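Local coordinates for iminosuccinate reductase (Paracoccus denitrificans, PDB 6RQA), which catalyses the NADH-dependent reduction of iminosuccinate to L-aspartate, the step that regenerates the amino donor of the beta-hydroxyaspartate cycle, at residues Thr242-Gln248 / Ser270-His276; Pro234-Met240 / Glu306-Gly312; His104-Phe109 / Ala120-Asn125. One frame throughout, in Å; residues are numbered along the deposited sequence.

Contact 1 of 3, residues Thr242-Gln248 / Ser270-His276; sequences TDTKGKQ and SIGECQH. With NAD (nicotinamide-adenine-dinucleotide), chain C.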
loop_
_atom_site.group_PDB
_atom_site.type_symbol
_atom_site.label_atom_id
_atom_site.label_comp_id
_atom_site.label_asym_id
_atom_site.label_seq_id
_atom_site.Cartn_x
_atom_site.Cartn_y
_atom_site.Cartn_z
ATOM N N THR A 242 -3.845 -7.497 -20.984
ATOM C CA THR A 242 -2.534 -7.844 -20.441
ATOM C C THR A 242 -2.132 -6.823 -19.384
ATOM O O THR A 242 -1.788 -5.681 -19.708
ATOM C CB THR A 242 -1.493 -7.914 -21.554
ATOM O OG1 THR A 242 -1.888 -8.897 -22.519
ATOM C CG2 THR A 242 -0.134 -8.289 -20.982
ATOM N N ASP A 243 -2.169 -7.237 -18.114
ATOM C CA ASP A 243 -1.748 -6.394 -17.000
ATOM C C ASP A 243 -0.821 -7.143 -16.048
ATOM O O ASP A 243 -0.671 -6.740 -14.891
ATOM C CB ASP A 243 -2.960 -5.853 -16.238
ATOM C CG ASP A 243 -3.852 -6.956 -15.697
ATOM O OD1 ASP A 243 -3.609 -8.140 -16.016
ATOM O OD2 ASP A 243 -4.800 -6.637 -14.949
ATOM N N THR A 244 -0.203 -8.226 -16.514
ATOM C CA THR A 244 0.622 -9.077 -15.673
ATOM C C THR A 244 1.748 -9.649 -16.518
ATOM O O THR A 244 1.535 -10.011 -17.678
ATOM C CB THR A 244 -0.206 -10.208 -15.045
ATOM O OG1 THR A 244 -1.197 -9.649 -14.174
ATOM C CG2 THR A 244 0.677 -11.162 -14.252
ATOM N N LYS A 245 2.948 -9.708 -15.938
ATOM C CA LYS A 245 4.085 -10.326 -16.605
ATOM C C LYS A 245 3.767 -11.780 -16.929
ATOM O O LYS A 245 3.572 -12.596 -16.023
ATOM C CB LYS A 245 5.338 -10.227 -15.733
ATOM C CG LYS A 245 6.621 -10.660 -16.427
ATOM C CD LYS A 245 7.809 -10.628 -15.472
ATOM C CE LYS A 245 8.024 -9.239 -14.886
ATOM N NZ LYS A 245 8.331 -8.224 -15.933
ATOM N N GLY A 246 3.694 -12.109 -18.220
ATOM C CA GLY A 246 3.356 -13.443 -18.686
ATOM C C GLY A 246 2.118 -13.487 -19.559
ATOM O O GLY A 246 1.985 -14.387 -20.394
ATOM N N LYS A 247 1.206 -12.534 -19.378
ATOM C CA LYS A 247 0.009 -12.467 -20.202
ATOM C C LYS A 247 0.343 -11.917 -21.583
ATOM O O LYS A 247 1.310 -11.172 -21.765
ATOM C CB LYS A 247 -1.059 -11.598 -19.538
ATOM C CG LYS A 247 -1.721 -12.237 -18.326
ATOM C CD LYS A 247 -2.760 -11.310 -17.715
ATOM C CE LYS A 247 -3.435 -11.949 -16.513
ATOM N NZ LYS A 247 -4.421 -11.031 -15.878
ATOM N N GLN A 248 -0.474 -12.295 -22.564
ATOM C CA GLN A 248 -0.250 -11.877 -23.940
ATOM C C GLN A 248 -1.555 -11.977 -24.713
ATOM O O GLN A 248 -2.289 -12.960 -24.581
ATOM C CB GLN A 248 0.830 -12.735 -24.613
ATOM C CG GLN A 248 1.162 -12.309 -26.033
ATOM C CD GLN A 248 2.201 -13.200 -26.677
ATOM O OE1 GLN A 248 2.551 -14.252 -26.142
ATOM N NE2 GLN A 248 2.704 -12.784 -27.833
ATOM N N SER A 270 6.825 -3.762 -18.984
ATOM C CA SER A 270 7.059 -4.838 -18.029
ATOM C C SER A 270 5.869 -5.774 -17.884
ATOM O O SER A 270 6.015 -6.990 -18.043
ATOM C CB SER A 270 7.428 -4.250 -16.660
ATOM O OG SER A 270 6.411 -3.383 -16.188
ATOM N N ILE A 271 4.687 -5.239 -17.585
ATOM C CA ILE A 271 3.492 -6.057 -17.400
ATOM C C ILE A 271 2.458 -5.853 -18.495
ATOM O O ILE A 271 1.496 -6.636 -18.569
ATOM C CB ILE A 271 2.847 -5.810 -16.019
ATOM C CG1 ILE A 271 2.482 -4.333 -15.857
ATOM C CG2 ILE A 271 3.783 -6.258 -14.908
ATOM C CD1 ILE A 271 1.781 -4.013 -14.558
ATOM N N GLY A 272 2.616 -4.843 -19.346
ATOM C CA GLY A 272 1.663 -4.568 -20.396
ATOM C C GLY A 272 1.867 -5.451 -21.612
ATOM O O GLY A 272 2.625 -6.423 -21.603
ATOM N N GLU A 273 1.163 -5.093 -22.687
ATOM C CA GLU A 273 1.240 -5.877 -23.917
ATOM C C GLU A 273 2.596 -5.723 -24.596
ATOM O O GLU A 273 3.044 -6.639 -25.296
ATOM C CB GLU A 273 0.112 -5.467 -24.865
ATOM C CG GLU A 273 -0.078 -6.389 -26.063
ATOM C CD GLU A 273 -0.396 -7.817 -25.658
ATOM O OE1 GLU A 273 0.257 -8.743 -26.180
ATOM O OE2 GLU A 273 -1.296 -8.010 -24.814
ATOM N N CYS A 274 3.265 -4.589 -24.395
ATOM C CA CYS A 274 4.568 -4.347 -25.005
ATOM C C CYS A 274 5.688 -5.164 -24.376
ATOM O O CYS A 274 6.816 -5.111 -24.881
ATOM C CB CYS A 274 4.914 -2.858 -24.921
ATOM S SG CYS A 274 3.722 -1.765 -25.723
ATOM N N GLN A 275 5.419 -5.916 -23.305
ATOM C CA GLN A 275 6.474 -6.663 -22.629
ATOM C C GLN A 275 7.119 -7.710 -23.527
ATOM O O GLN A 275 8.274 -8.083 -23.295
ATOM C CB GLN A 275 5.919 -7.337 -21.372
ATOM C CG GLN A 275 4.980 -8.501 -21.655
ATOM C CD GLN A 275 4.413 -9.117 -20.392
ATOM O OE1 GLN A 275 5.016 -10.010 -19.799
ATOM N NE2 GLN A 275 3.244 -8.643 -19.975
ATOM N N HIS A 276 6.408 -8.187 -24.547
ATOM C CA HIS A 276 6.937 -9.228 -25.417
ATOM C C HIS A 276 7.723 -8.656 -26.588
ATOM O O HIS A 276 8.763 -9.208 -26.963
ATOM C CB HIS A 276 5.796 -10.113 -25.920
ATOM C CG HIS A 276 4.933 -10.653 -24.823
ATOM N ND1 HIS A 276 5.289 -11.748 -24.066
ATOM C CD2 HIS A 276 3.736 -10.239 -24.345
ATOM C CE1 HIS A 276 4.348 -11.990 -23.172
ATOM N NE2 HIS A 276 3.394 -11.087 -23.319
HETATM P PA NAD C . -13.017 -12.733 -17.145
HETATM O O1A NAD C . -12.262 -13.954 -16.698
HETATM O O2A NAD C . -14.424 -12.299 -16.890
HETATM O O5B NAD C . -13.089 -13.108 -18.837
HETATM C C5B NAD C . -11.860 -13.613 -19.190
HETATM C C4B NAD C . -11.855 -13.874 -20.674
HETATM O O4B NAD C . -10.539 -14.227 -21.055
HETATM C C3B NAD C . -12.737 -15.103 -20.872
HETATM O O3B NAD C . -14.011 -14.594 -21.101
HETATM C C2B NAD C . -12.116 -15.736 -22.123
HETATM O O2B NAD C . -12.632 -15.197 -23.293
HETATM C C1B NAD C . -10.607 -15.277 -22.017
HETATM N N9A NAD C . -9.756 -16.355 -21.501
HETATM C C8A NAD C . -9.809 -17.048 -20.277
HETATM N N7A NAD C . -8.854 -17.971 -20.164
HETATM C C5A NAD C . -8.133 -17.880 -21.369
HETATM C C6A NAD C . -7.005 -18.583 -21.870
HETATM N N6A NAD C . -6.428 -19.558 -21.112
HETATM N N1A NAD C . -6.496 -18.285 -23.109
HETATM C C2A NAD C . -7.133 -17.294 -23.810
HETATM N N3A NAD C . -8.203 -16.543 -23.467
HETATM C C4A NAD C . -8.683 -16.874 -22.219
HETATM O O3 NAD C . -11.843 -11.656 -16.910
HETATM P PN NAD C . -12.320 -10.145 -16.833
HETATM O O1N NAD C . -13.291 -9.596 -17.849
HETATM O O2N NAD C . -12.238 -9.923 -15.365
HETATM O O5D NAD C . -10.895 -9.166 -17.266
HETATM C C5D NAD C . -10.211 -9.874 -18.208
HETATM C C4D NAD C . -8.821 -9.300 -18.314
HETATM O O4D NAD C . -8.901 -7.874 -18.095
HETATM C C3D NAD C . -7.992 -9.894 -17.137
HETATM O O3D NAD C . -6.818 -10.360 -17.702
HETATM C C2D NAD C . -7.744 -8.671 -16.235
HETATM O O2D NAD C . -6.467 -8.612 -15.696
HETATM C C1D NAD C . -7.799 -7.556 -17.306
HETATM N N1N NAD C . -8.094 -6.228 -16.634
HETATM C C2N NAD C . -7.393 -5.155 -17.102
HETATM C C3N NAD C . -7.607 -3.899 -16.536
HETATM C C7N NAD C . -6.801 -2.781 -17.109
HETATM O O7N NAD C . -6.893 -1.633 -16.689
HETATM N N7N NAD C . -5.946 -3.104 -18.135
HETATM C C4N NAD C . -8.531 -3.757 -15.501
HETATM C C5N NAD C . -9.230 -4.868 -15.043
HETATM C C6N NAD C . -9.006 -6.123 -15.620
HETATM O O HOH W 1 -3.499 -6.354 -23.616
#
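The amide of Gln275 reaches across to the turn Thr244-Lys247 and grips it with both of its ends. Its OE1 accepts from Gly246 N at 2.9 Å, while NE2 donates to Thr244 O at 3.2 Å, a nearly straight bond that meets that oxygen from above its carbonyl plane. Lys247 N, closing the type II turn, reaches Thr244 O from the opposite face. NE2 also donates to Gly272 O, which lies near the amide plane, so three bonds fix the rotation of the amide. CG of Gln275 lies between its own backbone N and carbonyl carbon (chi1 71°), and from there the extended chain carries the amide to the turn.

His276 meets the last residue of the turn edge-on: NE2 donates to Lys247 O at 2.6 Å, with the oxygen in the ring plane. Gln248 is laid over one face of this ring, its amide plane 19° from the imidazole and its NE2 held by Leu250 O. At the other end Thr242 and Glu273 cross at about a right angle, and OG1 of Thr242 donates to Glu273 OE2 at 2.5 Å.

The loop thus pinned presents Asp243 OD2 to NAD O2D at 2.7 Å and Lys247 NZ to NAD O3D at 3.1 Å, with Lys247 also salt-bridged to Asp243. This salt-bridged pair on the hydroxyls of the nicotinamide ribose belongs to the cofactor site of a Rossmann-type domain.

Contact 2 of 3, residues Pro234-Met240 / Glu306-Gly312; sequences PTHIAAM and EVTIFDG. With NAD (nicotinamide-adenine-dinucleotide), chain C.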
loop_
_atom_site.group_PDB
_atom_site.type_symbol
_atom_site.label_atom_id
_atom_site.label_comp_id
_atom_site.label_asym_id
_atom_site.label_seq_id
_atom_site.Cartn_x
_atom_site.Cartn_y
_atom_site.Cartn_z
ATOM N N PRO A 234 -6.751 0.816 -41.806
ATOM C CA PRO A 234 -6.673 1.647 -40.596
ATOM C C PRO A 234 -7.417 0.999 -39.436
ATOM O O PRO A 234 -8.592 0.642 -39.550
ATOM C CB PRO A 234 -7.328 2.965 -41.026
ATOM C CG PRO A 234 -7.217 2.978 -42.517
ATOM C CD PRO A 234 -7.341 1.546 -42.941
ATOM N N THR A 235 -6.721 0.854 -38.310
ATOM C CA THR A 235 -7.267 0.157 -37.155
ATOM C C THR A 235 -6.651 0.719 -35.882
ATOM O O THR A 235 -5.445 0.967 -35.826
ATOM C CB THR A 235 -7.000 -1.353 -37.241
ATOM O OG1 THR A 235 -7.609 -1.886 -38.425
ATOM C CG2 THR A 235 -7.560 -2.072 -36.024
ATOM N N HIS A 236 -7.488 0.924 -34.869
ATOM C CA HIS A 236 -7.035 1.243 -33.522
ATOM C C HIS A 236 -7.325 0.059 -32.611
ATOM O O HIS A 236 -8.462 -0.420 -32.552
ATOM C CB HIS A 236 -7.716 2.500 -32.981
ATOM C CG HIS A 236 -7.489 2.721 -31.518
ATOM N ND1 HIS A 236 -6.230 2.863 -30.973
ATOM C CD2 HIS A 236 -8.358 2.811 -30.483
ATOM C CE1 HIS A 236 -6.334 3.037 -29.667
ATOM N NE2 HIS A 236 -7.614 3.010 -29.344
ATOM N N ILE A 237 -6.300 -0.407 -31.904
ATOM C CA ILE A 237 -6.400 -1.580 -31.044
ATOM C C ILE A 237 -6.228 -1.119 -29.603
ATOM O O ILE A 237 -5.150 -0.657 -29.212
ATOM C CB ILE A 237 -5.358 -2.646 -31.410
ATOM C CG1 ILE A 237 -5.431 -2.974 -32.903
ATOM C CG2 ILE A 237 -5.568 -3.899 -30.573
ATOM C CD1 ILE A 237 -4.378 -3.959 -33.364
ATOM N N ALA A 238 -7.289 -1.247 -28.810
ATOM C CA ALA A 238 -7.248 -0.921 -27.385
ATOM C C ALA A 238 -7.004 -2.221 -26.624
ATOM O O ALA A 238 -7.938 -2.937 -26.264
ATOM C CB ALA A 238 -8.535 -0.235 -26.946
ATOM N N ALA A 239 -5.729 -2.527 -26.386
ATOM C CA ALA A 239 -5.340 -3.739 -25.672
ATOM C C ALA A 239 -5.448 -3.487 -24.174
ATOM O O ALA A 239 -4.641 -2.751 -23.599
ATOM C CB ALA A 239 -3.926 -4.159 -26.062
ATOM N N MET A 240 -6.444 -4.103 -23.536
ATOM C CA MET A 240 -6.722 -3.870 -22.128
ATOM C C MET A 240 -6.514 -5.091 -21.245
ATOM O O MET A 240 -6.523 -4.948 -20.018
ATOM C CB MET A 240 -8.166 -3.372 -21.946
ATOM C CG MET A 240 -8.556 -2.224 -22.864
ATOM S SD MET A 240 -7.610 -0.722 -22.557
ATOM C CE MET A 240 -8.080 -0.365 -20.865
ATOM N N GLU A 306 -1.176 3.454 -39.841
ATOM C CA GLU A 306 -2.268 2.554 -40.191
ATOM C C GLU A 306 -2.792 1.766 -39.000
ATOM O O GLU A 306 -3.971 1.398 -38.985
ATOM C CB GLU A 306 -1.825 1.585 -41.291
ATOM C CG GLU A 306 -0.603 0.755 -40.939
ATOM C CD GLU A 306 -0.298 -0.299 -41.983
ATOM O OE1 GLU A 306 -1.186 -0.588 -42.815
ATOM O OE2 GLU A 306 0.828 -0.837 -41.972
ATOM N N VAL A 307 -1.952 1.493 -38.004
ATOM C CA VAL A 307 -2.358 0.741 -36.821
ATOM C C VAL A 307 -1.863 1.482 -35.589
ATOM O O VAL A 307 -0.663 1.751 -35.462
ATOM C CB VAL A 307 -1.820 -0.700 -36.835
ATOM C CG1 VAL A 307 -2.207 -1.418 -35.551
ATOM C CG2 VAL A 307 -2.345 -1.456 -38.047
ATOM N N THR A 308 -2.783 1.816 -34.689
ATOM C CA THR A 308 -2.455 2.391 -33.394
ATOM C C THR A 308 -2.870 1.423 -32.296
ATOM O O THR A 308 -3.871 0.712 -32.418
ATOM C CB THR A 308 -3.148 3.744 -33.181
ATOM O OG1 THR A 308 -4.568 3.579 -33.283
ATOM C CG2 THR A 308 -2.681 4.754 -34.219
ATOM N N ILE A 309 -2.087 1.393 -31.220
ATOM C CA ILE A 309 -2.339 0.510 -30.088
ATOM C C ILE A 309 -2.259 1.326 -28.807
ATOM O O ILE A 309 -1.322 2.110 -28.622
ATOM C CB ILE A 309 -1.342 -0.666 -30.040
ATOM C CG1 ILE A 309 -1.512 -1.570 -31.259
ATOM C CG2 ILE A 309 -1.522 -1.469 -28.763
ATOM C CD1 ILE A 309 -0.567 -2.751 -31.268
ATOM N N PHE A 310 -3.242 1.148 -27.930
ATOM C CA PHE A 310 -3.208 1.697 -26.580
ATOM C C PHE A 310 -3.029 0.548 -25.599
ATOM O O PHE A 310 -3.905 -0.316 -25.483
ATOM C CB PHE A 310 -4.479 2.480 -26.259
ATOM C CG PHE A 310 -4.627 2.805 -24.801
ATOM C CD1 PHE A 310 -3.724 3.649 -24.173
ATOM C CD2 PHE A 310 -5.660 2.264 -24.058
ATOM C CE1 PHE A 310 -3.851 3.948 -22.830
ATOM C CE2 PHE A 310 -5.795 2.560 -22.714
ATOM C CZ PHE A 310 -4.889 3.404 -22.098
ATOM N N ASP A 311 -1.895 0.543 -24.896
ATOM C CA ASP A 311 -1.564 -0.530 -23.958
ATOM C C ASP A 311 -2.091 -0.146 -22.578
ATOM O O ASP A 311 -1.383 0.400 -21.730
ATOM C CB ASP A 311 -0.061 -0.780 -23.943
ATOM C CG ASP A 311 0.312 -2.051 -23.208
ATOM O OD1 ASP A 311 -0.600 -2.802 -22.806
ATOM O OD2 ASP A 311 1.523 -2.299 -23.032
ATOM N N GLY A 312 -3.369 -0.443 -22.357
ATOM C CA GLY A 312 -4.000 -0.151 -21.085
ATOM C C GLY A 312 -3.631 -1.138 -19.998
ATOM O O GLY A 312 -4.107 -2.278 -19.996
HETATM P PA NAD C . -13.017 -12.733 -17.145
HETATM O O1A NAD C . -12.262 -13.954 -16.698
HETATM O O2A NAD C . -14.424 -12.299 -16.890
HETATM O O5B NAD C . -13.089 -13.108 -18.837
HETATM C C5B NAD C . -11.860 -13.613 -19.190
HETATM C C4B NAD C . -11.855 -13.874 -20.674
HETATM O O4B NAD C . -10.539 -14.227 -21.055
HETATM C C3B NAD C . -12.737 -15.103 -20.872
HETATM O O3B NAD C . -14.011 -14.594 -21.101
HETATM C C2B NAD C . -12.116 -15.736 -22.123
HETATM O O2B NAD C . -12.632 -15.197 -23.293
HETATM C C1B NAD C . -10.607 -15.277 -22.017
HETATM N N9A NAD C . -9.756 -16.355 -21.501
HETATM C C8A NAD C . -9.809 -17.048 -20.277
HETATM N N7A NAD C . -8.854 -17.971 -20.164
HETATM C C5A NAD C . -8.133 -17.880 -21.369
HETATM C C6A NAD C . -7.005 -18.583 -21.870
HETATM N N6A NAD C . -6.428 -19.558 -21.112
HETATM N N1A NAD C . -6.496 -18.285 -23.109
HETATM C C2A NAD C . -7.133 -17.294 -23.810
HETATM N N3A NAD C . -8.203 -16.543 -23.467
HETATM C C4A NAD C . -8.683 -16.874 -22.219
HETATM O O3 NAD C . -11.843 -11.656 -16.910
HETATM P PN NAD C . -12.320 -10.145 -16.833
HETATM O O1N NAD C . -13.291 -9.596 -17.849
HETATM O O2N NAD C . -12.238 -9.923 -15.365
HETATM O O5D NAD C . -10.895 -9.166 -17.266
HETATM C C5D NAD C . -10.211 -9.874 -18.208
HETATM C C4D NAD C . -8.821 -9.300 -18.314
HETATM O O4D NAD C . -8.901 -7.874 -18.095
HETATM C C3D NAD C . -7.992 -9.894 -17.137
HETATM O O3D NAD C . -6.818 -10.360 -17.702
HETATM C C2D NAD C . -7.744 -8.671 -16.235
HETATM O O2D NAD C . -6.467 -8.612 -15.696
HETATM C C1D NAD C . -7.799 -7.556 -17.306
HETATM N N1N NAD C . -8.094 -6.228 -16.634
HETATM C C2N NAD C . -7.393 -5.155 -17.102
HETATM C C3N NAD C . -7.607 -3.899 -16.536
HETATM C C7N NAD C . -6.801 -2.781 -17.109
HETATM O O7N NAD C . -6.893 -1.633 -16.689
HETATM N N7N NAD C . -5.946 -3.104 -18.135
HETATM C C4N NAD C . -8.531 -3.757 -15.501
HETATM C C5N NAD C . -9.230 -4.868 -15.043
HETATM C C6N NAD C . -9.006 -6.123 -15.620
HETATM O O HOH W 2 -2.758 -4.066 -21.963
#
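Main-chain hydrogen bonds run the length of the pair Pro234-Met240 and Glu306-Gly312, in the alternating pattern of parallel strands. Each odd-numbered residue from Thr235 to Ala239 donates to one carbonyl of the partner and accepts from the amide two residues further along it. Ile237, for example, gives its N to Thr308 O at 2.7 Å and takes Phe310 N on its O at 2.9 Å. The bond from Ala239 N to Phe310 O is weak, but Gly312 N still reaches Ala239 O. The directions of the two strand segments differ by 15°.

Among the side chains there is one polar pair. The ring edge of His236 faces Thr308, with ND1 hydrogen-bonded to OG1 at 2.9 Å; NE2 is hydrogen-bonded to OG of Ser139, so both ring nitrogens are engaged.

Apolar contacts are made on both faces of the sheet. On one, Ile237 CD1 meets Val307 CG1 at 4.0 Å, and Ile237 CB meets Ile309 CG1. On the other, the Met240 chain is bent at chi2 and chi3 (-64° and -62°), which brings SD obliquely to the Phe310 ring, 3.8 Å from CE2, as a Met-aromatic contact.

The strand ends bind the cofactor: the carboxamide N7N of NAD donates to Met240 O and to Gly312 O, each at 2.7 Å, so two carbonyls hold one amide nitrogen.

Within the eight-stranded parallel sheet, strand 235-239 also pairs with strand 214-217. Helix 125-143 packs on the face of His236, Ala238 and Phe310, whereas Leu250 of strand 248-250 touches Ile237 and Ile309 on the opposite face.

Contact 3 of 3, residues His104-Phe109 / Ala120-Asn125; sequences HQSTVF and AAVGGN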
loop_
_atom_site.group_PDB
_atom_site.type_symbol
_atom_site.label_atom_id
_atom_site.label_comp_id
_atom_site.label_asym_id
_atom_site.label_seq_id
_atom_site.Cartn_x
_atom_site.Cartn_y
_atom_site.Cartn_z
ATOM N N HIS A 104 -12.249 -10.663 -8.370
ATOM C CA HIS A 104 -11.626 -9.356 -8.214
ATOM C C HIS A 104 -12.245 -8.629 -7.027
ATOM O O HIS A 104 -13.459 -8.403 -6.994
ATOM C CB HIS A 104 -11.784 -8.529 -9.488
ATOM C CG HIS A 104 -10.961 -9.024 -10.635
ATOM N ND1 HIS A 104 -9.591 -8.884 -10.682
ATOM C CD2 HIS A 104 -11.314 -9.651 -11.783
ATOM C CE1 HIS A 104 -9.134 -9.404 -11.807
ATOM N NE2 HIS A 104 -10.160 -9.877 -12.492
ATOM N N GLN A 105 -11.411 -8.264 -6.056
ATOM C CA GLN A 105 -11.838 -7.510 -4.885
ATOM C C GLN A 105 -10.887 -6.341 -4.686
ATOM O O GLN A 105 -9.667 -6.530 -4.662
ATOM C CB GLN A 105 -11.865 -8.390 -3.631
ATOM C CG GLN A 105 -12.817 -9.571 -3.719
ATOM C CD GLN A 105 -14.270 -9.144 -3.770
ATOM O OE1 GLN A 105 -14.652 -8.126 -3.192
ATOM N NE2 GLN A 105 -15.090 -9.923 -4.465
ATOM N N SER A 106 -11.443 -5.140 -4.549
ATOM C CA SER A 106 -10.623 -3.951 -4.387
ATOM C C SER A 106 -11.417 -2.890 -3.640
ATOM O O SER A 106 -12.649 -2.931 -3.581
ATOM C CB SER A 106 -10.138 -3.411 -5.739
ATOM O OG SER A 106 -11.228 -3.009 -6.549
ATOM N N THR A 107 -10.686 -1.935 -3.065
ATOM C CA THR A 107 -11.277 -0.859 -2.282
ATOM C C THR A 107 -10.383 0.366 -2.385
ATOM O O THR A 107 -9.164 0.258 -2.222
ATOM C CB THR A 107 -11.445 -1.269 -0.815
ATOM O OG1 THR A 107 -12.165 -2.505 -0.746
ATOM C CG2 THR A 107 -12.205 -0.201 -0.043
ATOM N N VAL A 108 -10.986 1.522 -2.654
ATOM C CA VAL A 108 -10.257 2.778 -2.779
ATOM C C VAL A 108 -10.338 3.522 -1.455
ATOM O O VAL A 108 -11.428 3.685 -0.890
ATOM C CB VAL A 108 -10.812 3.638 -3.926
ATOM C CG1 VAL A 108 -10.010 4.928 -4.048
ATOM C CG2 VAL A 108 -10.784 2.865 -5.233
ATOM N N PHE A 109 -9.187 3.966 -0.957
ATOM C CA PHE A 109 -9.108 4.781 0.249
ATOM C C PHE A 109 -8.550 6.143 -0.134
ATOM O O PHE A 109 -7.425 6.236 -0.634
ATOM C CB PHE A 109 -8.229 4.120 1.313
ATOM C CG PHE A 109 -8.624 2.707 1.637
ATOM C CD1 PHE A 109 -9.767 2.442 2.374
ATOM C CD2 PHE A 109 -7.843 1.642 1.216
ATOM C CE1 PHE A 109 -10.127 1.140 2.678
ATOM C CE2 PHE A 109 -8.199 0.340 1.517
ATOM C CZ PHE A 109 -9.342 0.089 2.249
ATOM N N ALA A 120 -12.139 9.142 2.822
ATOM C CA ALA A 120 -13.201 8.339 2.235
ATOM C C ALA A 120 -12.729 6.911 1.999
ATOM O O ALA A 120 -11.539 6.654 1.803
ATOM C CB ALA A 120 -13.696 8.948 0.916
ATOM N N ALA A 121 -13.688 5.987 2.026
ATOM C CA ALA A 121 -13.486 4.602 1.616
ATOM C C ALA A 121 -14.623 4.227 0.682
ATOM O O ALA A 121 -15.796 4.361 1.045
ATOM C CB ALA A 121 -13.442 3.657 2.818
ATOM N N VAL A 122 -14.281 3.769 -0.520
ATOM C CA VAL A 122 -15.257 3.503 -1.569
ATOM C C VAL A 122 -15.060 2.085 -2.085
ATOM O O VAL A 122 -13.922 1.630 -2.252
ATOM C CB VAL A 122 -15.134 4.519 -2.726
ATOM C CG1 VAL A 122 -16.266 4.342 -3.722
ATOM C CG2 VAL A 122 -15.104 5.941 -2.188
ATOM N N GLY A 123 -16.165 1.388 -2.332
ATOM C CA GLY A 123 -16.074 0.094 -2.986
ATOM C C GLY A 123 -15.470 0.231 -4.372
ATOM O O GLY A 123 -15.805 1.142 -5.131
ATOM N N GLY A 124 -14.565 -0.687 -4.703
ATOM C CA GLY A 124 -13.774 -0.533 -5.908
ATOM C C GLY A 124 -14.033 -1.531 -7.017
ATOM O O GLY A 124 -13.422 -1.432 -8.085
ATOM N N ASN A 125 -14.931 -2.493 -6.791
ATOM C CA ASN A 125 -15.195 -3.507 -7.809
ATOM C C ASN A 125 -15.778 -2.879 -9.070
ATOM O O ASN A 125 -15.168 -2.930 -10.146
ATOM C CB ASN A 125 -16.130 -4.583 -7.254
ATOM C CG ASN A 125 -15.456 -5.468 -6.225
ATOM O OD1 ASN A 125 -14.229 -5.537 -6.157
ATOM N ND2 ASN A 125 -16.257 -6.155 -5.419
HETATM O O HOH W 3 -11.726 -5.231 -8.252
#
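An antiparallel beta hairpin joins residues His104-Phe109 to Ala120-Asn125, within the mixed sheet and running into the start of helix 125-143. Val108 and Val122 form a hydrogen-bonded pair: Val108 N donates to Val122 O at 3.0 Å, and Val122 N returns the bond to Val108 O at 2.9 Å. Phe109 and Ala121 make the adjoining non-hydrogen-bonded pair, where CB of Ala121 comes obliquely to the phenyl ring, 3.9 Å from CD1.

Beyond Gly123 the regular ladder gives way. Gly124 N still bonds to Ser106 O at 3.2 Å, but from above the carbonyl plane, as the chain turns toward the helix. A side chain then takes over the pairing: OD1 of Asn125 accepts from Ser106 N at 3.2 Å. CG of Asn125 stands beside its own backbone N (chi1 -71°), from where the amide extends to the neighbouring strand. Its ND2 donates weakly to OE1 of Gln105 at 3.4 Å, the two amide planes being nearly perpendicular; NE2 of Gln105 is held by Ile102 O. A water bonded to Ser106 OG also donates to Asn125 OD1.

Phe109 stacks on Phe109 of the second subunit, placing the sheet face that carries Thr107, Phe109 and Ala121 at the dimer interface. His104 touches NAD, and Ser106 lies against Lys88, by similarity the proton donor/acceptor. The hairpin thus spans from dimer interface to active site, in keeping with the dimerisation domain of the ornithine cyclodeaminase/mu-crystallin family.

In the fold
Followed from the N terminus, the chain first reaches contact 3, with ten residues between its segments, which closes the hairpin of strands 104-111 and 118-123 in the mixed sheet. Helix 125-143 then leads into the parallel, cofactor-binding sheet. There contact 2 closes a far longer loop, 65 residues, by pairing strand 235-239 with strand 307-311, and contact 1 falls wholly within that loop, its own ends separated by 21 residues. The two meet in space where the carboxylate of Asp311 in contact 2 accepts from the backbone N of Glu273 and Cys274 in contact 1. Both bind NAD, whereas contact 3 lies about 24 and 29 Å from them, centre to centre, and approaches the cofactor from the other sheet through His104.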